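Local coordinates for guanine nucleotide exchange protein (Legionella pneumophila, PDB 1XT0), which probably acts as a guanine nucleotide exchange factor for ADP-ribosylation factor, represented here by its N-terminal Sec7 domain, at residues M159-L164 with E184-I189. Numbering follows the deposited sequence.
Sequences MTVDGL and ELYSEI
Tyr186 and Val161 meet through two complementary torsions: the tyrosine CG stands anti to its own backbone nitrogen (chi1 -174°), which extends the ring from helix 179-191 to the start of helix 161-167, while Val161 keeps CG1 trans to N and thereby turns CG2 onto that ring. The position of Val161 CG2 over the ring face meets the CH-pi geometry: it lies 3.7 Å from the centroid of the Tyr186 ring, 24° off the normal, and is displaced toward the rim. The ring atom nearest to Val161 CG2 is Tyr186 CD2, at 3.4 Å. At the far end of the ring, Tyr186 OH donates to the backbone carbonyl oxygen of Met159, a selenomethionine, over a short 2.5 Å. The donor lies in the carbonyl plane with a C=O...donor angle of 146°, and Met159 O in turn sits at the ring edge, in the ring plane. Nearer the root of the tyrosine, Leu164 runs antiparallel alongside it and brings CD2 to 4.1 Å from Tyr186 CB. The same methyl reaches Leu185 CD2 at 4.3 Å; Leu164 also packs on Gln140, and Leu185 on Leu137 and Thr141, so helix 131-147 backs both leucines. The first turn of helix 161-167 carries its own N-cap: Gly163 N donates to Thr160 OG1 (3.0 Å), and Leu164 N bonds to Thr160 O. Within the all-helical Sec7 domain, the contact thus joins the first turn of helix 161-167 to helix 179-191. One aromatic residue, which supplies most of the surface that 184-189 buries here, provides both chemistries: its hydroxyl satisfies a carbonyl just ahead of the helix, and its face receives a methyl from the first turn, which together would be expected to limit the ring's tilt and shift.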
# COMPACT_ATOMS: atom_id res chain seq x y z
N MSE A 159 19.16 6.27 -14.54
CA MSE A 159 18.10 6.53 -15.50
C MSE A 159 17.77 8.02 -15.55
O MSE A 159 17.63 8.67 -14.51
CB MSE A 159 16.84 5.72 -15.15
CG MSE A 159 15.74 5.78 -16.22
SE MSE A 159 14.11 4.80 -15.73
CE MSE A 159 14.49 3.13 -16.64
N THR A 160 17.67 8.56 -16.76
CA THR A 160 17.34 9.97 -16.96
C THR A 160 15.84 10.05 -17.23
O THR A 160 15.18 9.03 -17.39
CB THR A 160 18.07 10.54 -18.17
OG1 THR A 160 17.61 9.87 -19.35
CG2 THR A 160 19.59 10.32 -18.03
N VAL A 161 15.30 11.27 -17.27
CA VAL A 161 13.88 11.44 -17.55
C VAL A 161 13.60 10.81 -18.92
O VAL A 161 12.58 10.15 -19.13
CB VAL A 161 13.48 12.93 -17.60
CG1 VAL A 161 12.01 13.07 -17.99
CG2 VAL A 161 13.74 13.58 -16.25
N ASP A 162 14.53 11.04 -19.85
CA ASP A 162 14.44 10.51 -21.20
C ASP A 162 14.34 8.99 -21.14
O ASP A 162 13.55 8.38 -21.86
CB ASP A 162 15.69 10.90 -21.98
CG ASP A 162 16.03 12.37 -21.82
OD1 ASP A 162 15.64 13.18 -22.70
OD2 ASP A 162 16.70 12.72 -20.81
N GLY A 163 15.15 8.39 -20.27
CA GLY A 163 15.15 6.95 -20.12
C GLY A 163 13.82 6.44 -19.59
O GLY A 163 13.29 5.43 -20.07
N LEU A 164 13.29 7.12 -18.58
CA LEU A 164 12.02 6.75 -17.99
C LEU A 164 10.91 6.70 -19.06
O LEU A 164 10.17 5.72 -19.16
CB LEU A 164 11.65 7.73 -16.89
CG LEU A 164 10.28 7.53 -16.23
CD1 LEU A 164 10.14 6.10 -15.74
CD2 LEU A 164 10.13 8.52 -15.09
N GLU A 184 7.38 15.06 -14.00
CA GLU A 184 6.99 15.42 -12.64
C GLU A 184 7.29 14.27 -11.67
O GLU A 184 7.83 14.48 -10.59
CB GLU A 184 5.49 15.74 -12.57
CG GLU A 184 5.04 16.28 -11.21
CD GLU A 184 3.53 16.35 -11.08
OE1 GLU A 184 2.86 16.72 -12.06
OE2 GLU A 184 3.00 16.03 -9.98
N LEU A 185 6.92 13.06 -12.08
CA LEU A 185 7.15 11.87 -11.27
C LEU A 185 8.64 11.70 -10.98
O LEU A 185 9.02 11.46 -9.84
CB LEU A 185 6.60 10.64 -12.01
CG LEU A 185 6.63 9.28 -11.31
CD1 LEU A 185 5.63 8.35 -11.98
CD2 LEU A 185 8.03 8.69 -11.34
N TYR A 186 9.46 11.82 -12.03
CA TYR A 186 10.91 11.68 -11.92
C TYR A 186 11.51 12.70 -10.94
O TYR A 186 12.40 12.37 -10.17
CB TYR A 186 11.56 11.87 -13.30
CG TYR A 186 13.07 11.62 -13.35
CD1 TYR A 186 13.57 10.37 -13.71
CD2 TYR A 186 13.97 12.63 -13.04
CE1 TYR A 186 14.95 10.14 -13.76
CE2 TYR A 186 15.35 12.41 -13.09
CZ TYR A 186 15.83 11.16 -13.45
OH TYR A 186 17.20 10.93 -13.49
N SER A 187 11.01 13.93 -11.00
CA SER A 187 11.49 15.00 -10.13
C SER A 187 11.13 14.79 -8.66
O SER A 187 11.89 15.16 -7.77
CB SER A 187 10.94 16.36 -10.58
OG SER A 187 11.48 16.75 -11.84
N GLU A 188 9.96 14.19 -8.42
CA GLU A 188 9.52 13.94 -7.05
C GLU A 188 10.35 12.86 -6.36
O GLU A 188 10.86 13.07 -5.26
CB GLU A 188 8.04 13.54 -7.04
CG GLU A 188 7.10 14.73 -7.04
CD GLU A 188 5.64 14.31 -7.07
OE1 GLU A 188 5.12 14.01 -8.17
OE2 GLU A 188 5.01 14.28 -5.99
N ILE A 189 10.51 11.72 -7.02
CA ILE A 189 11.28 10.64 -6.44
C ILE A 189 12.75 11.03 -6.34
O ILE A 189 13.42 10.69 -5.37
CB ILE A 189 11.13 9.34 -7.26
CG1 ILE A 189 11.91 8.21 -6.58
CG2 ILE A 189 11.62 9.55 -8.68
CD1 ILE A 189 11.42 7.90 -5.19